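Local coordinates for protein tylactone synthase starter module and modules 1 & 2 (Streptomyces fradiae, PDB 2Z5L) that probably reduces the beta-keto group of a growing polyketide chain, as the first ketoreductase of the tylosin polyketide synthase, a member of the short-chain dehydrogenase/reductase family, at residues E416-A420 / A421-A425; A370-L373 / H374-T377; D462-L465 / G466-R470. All blocks are in the same frame, centred on the assembly; numbering follows the deposited sequence.

How the contacts relate
Contacts 2 and 3 lie within single helices, 356-376 and 457-470, while contact 1 joins the end of helix 402-419 to the loop that follows it; all three reach the C-terminal part of a helix. Contacts 1 and 2, both partly buried, have centres about 12 Å apart and meet where Arg-418 NH1 lies 2.8 Å from His-374 ND1, a probable hydrogen bond. Contact 3, the most buried, touches neither. Helices 356-376 and 457-470 both pack on strand 386-391, the latter also on strand 426-430, into which contact 1 leads. Chemistry follows place: arginines hold backbone carbonyls in contact 1, polar groups and a threonine hydroxyl mark contact 2, and backbone bonds with leucine and methionine packing make up contact 3.

Contact 1: residues E416-A420 / A421-A425; sequences ERRRA and AGLPA
Arg-418 reaches past the end of helix 402-419 and holds the carbonyl of Pro-424 side-on with two nitrogens: NE lies 2.6 Å and NH2 2.8 Å from Pro-424 O. The oxygen lies close to the guanidinium plane, and this shared plane limits rotation of the head group. A bend at chi3 (67°) turns the otherwise stretched chain toward that carbonyl. Leu-423 CB covers one face of the guanidinium, toward its rim, while the methyl of Ala-425 sits at the edge, 3.4 Å from Arg-418 NE. Small and apolar, Ala-425 suits this buried spot beside the arginine stem.

This is the close-packed side. On the other, exposed side the chain turns back through Ala-420, Ala-421 and Gly-422, where small residues suffice and backbone bonds do the work. Gly-422, with positive phi (82°), is the C' residue of a Schellman motif: Leu-423 N bonds to Arg-418 O at 2.9 Å, and Gly-422 N to Arg-419 O at 2.6 Å. Glycine is suited to this conformation because a side chain would press on the preceding carbonyl oxygen.

Arg-419, bent at chi2 and chi3, follows a different path to the same exit segment. Its NH1 meets Ala-425 O at 2.8 Å, almost in line with the carbonyl bond; Asn-471 O and Asp-472 O are further acceptors for this guanidinium. Arg-418 also reaches His-374 and makes a cation-pi contact with Phe-386. Two cationic side chains thus satisfy successive carbonyls of the segment leading into strand 426-430, and their charge probably also complements the partial negative charge at the helix C-terminus.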
# COMPACT_ATOMS: atom_id res chain seq x y z
N GLU A 416 1.17 8.46 7.89
CA GLU A 416 0.31 8.51 9.08
C GLU A 416 1.14 8.55 10.35
O GLU A 416 0.92 9.40 11.21
CB GLU A 416 -0.63 7.29 9.13
CG GLU A 416 -1.54 7.16 7.91
CD GLU A 416 -2.73 6.23 8.15
OE1 GLU A 416 -3.63 6.59 8.94
OE2 GLU A 416 -2.77 5.14 7.55
N ARG A 417 2.09 7.63 10.48
CA ARG A 417 2.90 7.61 11.68
C ARG A 417 3.69 8.90 11.86
O ARG A 417 3.89 9.36 12.99
CB ARG A 417 3.85 6.42 11.67
CG ARG A 417 3.14 5.07 11.77
CD ARG A 417 4.11 3.99 12.15
NE ARG A 417 5.26 3.92 11.25
CZ ARG A 417 5.22 3.38 10.03
NH1 ARG A 417 4.09 2.86 9.57
NH2 ARG A 417 6.31 3.34 9.28
N ARG A 418 4.14 9.49 10.76
CA ARG A 418 4.92 10.73 10.83
C ARG A 418 4.12 11.91 11.35
O ARG A 418 4.53 12.58 12.30
CB ARG A 418 5.49 11.10 9.45
CG ARG A 418 6.81 10.45 9.11
CD ARG A 418 7.32 10.94 7.76
NE ARG A 418 7.69 12.35 7.77
CZ ARG A 418 8.85 12.83 8.24
NH1 ARG A 418 9.76 12.00 8.73
NH2 ARG A 418 9.09 14.13 8.20
N ARG A 419 2.99 12.17 10.72
CA ARG A 419 2.14 13.28 11.10
C ARG A 419 1.71 13.16 12.55
O ARG A 419 1.93 14.08 13.34
CB ARG A 419 0.94 13.34 10.16
CG ARG A 419 1.30 13.77 8.75
CD ARG A 419 1.57 15.26 8.68
NE ARG A 419 0.32 16.01 8.74
CZ ARG A 419 -0.47 16.23 7.69
NH1 ARG A 419 -0.13 15.78 6.49
NH2 ARG A 419 -1.62 16.87 7.86
N ALA A 420 1.11 12.03 12.91
CA ALA A 420 0.66 11.82 14.28
C ALA A 420 1.80 11.96 15.28
O ALA A 420 1.59 12.00 16.49
CB ALA A 420 0.00 10.45 14.41
N ALA A 421 3.02 12.06 14.76
CA ALA A 421 4.21 12.20 15.60
C ALA A 421 4.75 13.64 15.55
O ALA A 421 5.81 13.93 16.09
CB ALA A 421 5.29 11.23 15.14
N GLY A 422 4.01 14.52 14.88
CA GLY A 422 4.45 15.90 14.79
C GLY A 422 5.49 16.15 13.70
O GLY A 422 6.19 17.16 13.73
N LEU A 423 5.60 15.22 12.76
CA LEU A 423 6.54 15.36 11.66
C LEU A 423 5.75 15.56 10.36
O LEU A 423 4.71 14.94 10.15
CB LEU A 423 7.44 14.13 11.56
CG LEU A 423 8.43 13.95 12.72
CD1 LEU A 423 8.91 12.50 12.80
CD2 LEU A 423 9.61 14.89 12.53
N PRO A 424 6.23 16.46 9.48
CA PRO A 424 5.55 16.73 8.21
C PRO A 424 5.58 15.48 7.32
O PRO A 424 6.52 14.69 7.38
CB PRO A 424 6.37 17.88 7.63
CG PRO A 424 7.76 17.56 8.11
CD PRO A 424 7.53 17.15 9.55
N ALA A 425 4.53 15.31 6.52
CA ALA A 425 4.43 14.16 5.62
C ALA A 425 3.10 14.15 4.88
O ALA A 425 2.07 14.49 5.44
CB ALA A 425 4.59 12.85 6.42

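Contact 2: residues A370-L373 / H374-T377; sequences AELL and HQLT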
# COMPACT_ATOMS: atom_id res chain seq x y z
N ALA A 370 12.08 5.73 1.42
CA ALA A 370 11.27 6.60 2.25
C ALA A 370 11.59 6.45 3.73
O ALA A 370 11.56 7.43 4.49
CB ALA A 370 9.79 6.30 2.01
N GLU A 371 11.90 5.23 4.15
CA GLU A 371 12.20 4.98 5.55
C GLU A 371 13.54 5.63 5.93
O GLU A 371 13.69 6.13 7.04
CB GLU A 371 12.20 3.47 5.83
CG GLU A 371 12.38 3.07 7.30
CD GLU A 371 11.24 3.55 8.21
OE1 GLU A 371 10.05 3.25 7.93
OE2 GLU A 371 11.55 4.22 9.22
N LEU A 372 14.51 5.62 5.01
CA LEU A 372 15.80 6.24 5.27
C LEU A 372 15.69 7.77 5.30
O LEU A 372 16.35 8.43 6.10
CB LEU A 372 16.83 5.84 4.21
CG LEU A 372 17.47 4.47 4.41
CD1 LEU A 372 18.30 4.12 3.21
CD2 LEU A 372 18.33 4.49 5.69
N LEU A 373 14.86 8.32 4.42
CA LEU A 373 14.66 9.76 4.38
C LEU A 373 13.97 10.19 5.66
O LEU A 373 14.20 11.28 6.18
CB LEU A 373 13.80 10.17 3.18
CG LEU A 373 14.39 9.94 1.79
CD1 LEU A 373 13.29 10.12 0.76
CD2 LEU A 373 15.55 10.89 1.52
N HIS A 374 13.12 9.30 6.17
CA HIS A 374 12.39 9.55 7.41
C HIS A 374 13.36 9.68 8.59
O HIS A 374 13.20 10.56 9.43
CB HIS A 374 11.42 8.39 7.66
CG HIS A 374 10.84 8.36 9.04
ND1 HIS A 374 9.93 9.29 9.49
CD2 HIS A 374 11.02 7.49 10.06
CE1 HIS A 374 9.57 9.00 10.72
NE2 HIS A 374 10.22 7.91 11.10
N GLN A 375 14.39 8.84 8.62
CA GLN A 375 15.37 8.83 9.70
C GLN A 375 16.51 9.84 9.57
O GLN A 375 16.99 10.38 10.57
CB GLN A 375 15.96 7.43 9.83
CG GLN A 375 14.90 6.34 9.94
CD GLN A 375 15.44 4.95 9.63
OE1 GLN A 375 16.40 4.79 8.87
NE2 GLN A 375 14.80 3.93 10.21
N LEU A 376 16.94 10.10 8.34
CA LEU A 376 18.01 11.04 8.10
C LEU A 376 17.53 12.49 8.26
O LEU A 376 18.35 13.41 8.32
CB LEU A 376 18.61 10.82 6.70
CG LEU A 376 19.34 9.49 6.49
CD1 LEU A 376 19.71 9.34 5.00
CD2 LEU A 376 20.57 9.42 7.36
N THR A 377 16.22 12.70 8.33
CA THR A 377 15.66 14.04 8.51
C THR A 377 14.94 14.19 9.85
O THR A 377 13.91 14.86 9.94
CB THR A 377 14.65 14.43 7.39
OG1 THR A 377 13.45 13.67 7.55
CG2 THR A 377 15.24 14.19 6.01
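With chi1 of Glu-371 at -175° and that of His-374 at 167°, each side chain sets CG opposite its own backbone N, and the two run side by side in the same direction. A further bend in Glu-371 (chi2 63°) swings its carboxylate round until OE2 is 3.4 Å from His-374 CD2, carboxylate and ring standing steeply to one another. Gln-375, one residue on, passes obliquely beside the same glutamate. Its CG packs 3.1 Å from Glu-371 O, and its amide NE2 comes to 3.4 Å from Glu-371 OE2; long polar chains suit this outer side of the helix.

Toward the end of helix 356-376 the last regular backbone bond here runs from Leu-376 N to Leu-372 O, at 2.9 Å. Thr-377 then turns its hydroxyl back, and OG1 donates to Leu-373 O at 2.9 Å, supplementing a weak bond from Thr-377 N to the same oxygen. Leu-373 itself faces inward, its side chain meeting Phe-386, Val-339 and His-341.

Beyond this helix, His-374 ND1 has Arg-418 as its partner. An ND1 that accepts from an arginine is consistent with a neutral imidazole carrying its proton on NE2; the Glu-371 carboxylate, its OE2 4.3 Å from His-374 NE2 and not in contact, would probably polarise the ring only mildly. A buried threonine hydroxyl meanwhile serves a carbonyl at the helix end.

Contact 3: residues D462-L465 / G466-R470; sequences DALL and GAMGR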
# COMPACT_ATOMS: atom_id res chain seq x y z
N ASP A 462 -0.80 19.70 -10.26
CA ASP A 462 -1.66 20.68 -9.60
C ASP A 462 -2.35 20.01 -8.42
O ASP A 462 -2.46 20.59 -7.33
CB ASP A 462 -2.74 21.23 -10.54
CG ASP A 462 -2.15 22.04 -11.70
OD1 ASP A 462 -1.08 22.68 -11.52
OD2 ASP A 462 -2.78 22.04 -12.79
N ALA A 463 -2.84 18.80 -8.66
CA ALA A 463 -3.53 18.02 -7.64
C ALA A 463 -2.59 17.82 -6.45
O ALA A 463 -3.02 17.83 -5.29
CB ALA A 463 -3.97 16.69 -8.20
N LEU A 464 -1.31 17.64 -6.75
CA LEU A 464 -0.31 17.45 -5.70
C LEU A 464 -0.21 18.73 -4.88
O LEU A 464 -0.37 18.72 -3.66
CB LEU A 464 1.06 17.13 -6.31
CG LEU A 464 2.24 17.03 -5.34
CD1 LEU A 464 1.97 15.96 -4.32
CD2 LEU A 464 3.53 16.73 -6.11
N LEU A 465 0.05 19.83 -5.58
CA LEU A 465 0.15 21.12 -4.92
C LEU A 465 -1.14 21.44 -4.16
O LEU A 465 -1.12 22.03 -3.08
CB LEU A 465 0.46 22.22 -5.95
CG LEU A 465 1.78 22.00 -6.71
CD1 LEU A 465 2.09 23.22 -7.58
CD2 LEU A 465 2.91 21.77 -5.71
N GLY A 466 -2.26 21.01 -4.73
CA GLY A 466 -3.55 21.23 -4.08
C GLY A 466 -3.68 20.42 -2.81
O GLY A 466 -4.13 20.90 -1.78
N ALA A 467 -3.27 19.16 -2.89
CA ALA A 467 -3.33 18.27 -1.75
C ALA A 467 -2.40 18.77 -0.67
O ALA A 467 -2.73 18.73 0.52
CB ALA A 467 -2.93 16.85 -2.16
N MET A 468 -1.23 19.24 -1.09
CA MET A 468 -0.23 19.76 -0.15
C MET A 468 -0.74 21.03 0.54
O MET A 468 -0.34 21.34 1.66
CB MET A 468 1.09 20.03 -0.88
CG MET A 468 1.90 18.78 -1.21
SD MET A 468 3.38 19.21 -2.18
CE MET A 468 4.57 19.55 -0.84
N GLY A 469 -1.62 21.74 -0.14
CA GLY A 469 -2.19 22.94 0.44
C GLY A 469 -3.11 22.55 1.59
O GLY A 469 -3.01 23.09 2.69
N ARG A 470 -4.00 21.59 1.34
CA ARG A 470 -4.94 21.12 2.35
C ARG A 470 -4.20 20.48 3.52
O ARG A 470 -4.77 20.27 4.60
CB ARG A 470 -5.89 20.09 1.76
CG ARG A 470 -6.84 20.62 0.70
CD ARG A 470 -7.77 19.50 0.26
NE ARG A 470 -8.29 18.77 1.42
CZ ARG A 470 -9.28 19.20 2.20
NH1 ARG A 470 -9.86 20.37 1.95
NH2 ARG A 470 -9.69 18.47 3.24
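Apolar packing across this helical turn centres on Leu-464 and Met-468, which lie side by side and point the same way. Leu-464 CG comes to 4.0 Å from Met-468 SD, and its CD1 branch lies against the thioether as well, 4.2 Å from Met-468 CG. In Leu-464, chi1 of 174° directs the branch away from its own backbone N, and in Met-468 a CG beside the backbone N (chi1 -76°) and an extended chi2 (175°) place SD next to Leu-464 CG. The flexible, unbranched methionine can follow the contour of a leucine one turn earlier. Leu-465 makes a looser contact, CD2 lying 4.4 Å from the same sulfur.

Backbone hydrogen bonds form the second group and follow the alpha-helical spacing of four residues. Gly-466 N donates to Asp-462 O at 2.6 Å, Ala-467 N to Ala-463 O at 2.8 Å, Met-468 N to Leu-464 O at 2.8 Å and Gly-469 N to Leu-465 O at 3.0 Å. Together they satisfy four successive carbonyls of a largely buried turn. The small residues Gly-466 and Ala-467 keep this flank of the helix slim; the Ala-467 methyl rests 3.3 Å from Ala-463 O.

A salt bridge is the third kind: Asp-462 OD1 pairs with Arg-278 of another helix, 270-281. Helix 457-470 lies against the ketoreductase strands: Leu-464 meets Val-387 and Phe-389 of strand 386-391 and Val-428 and Trp-430 of strand 426-430, while Met-468 touches Val-387 and the loop residue Trp-256, and Leu-465 packs on Ser-255.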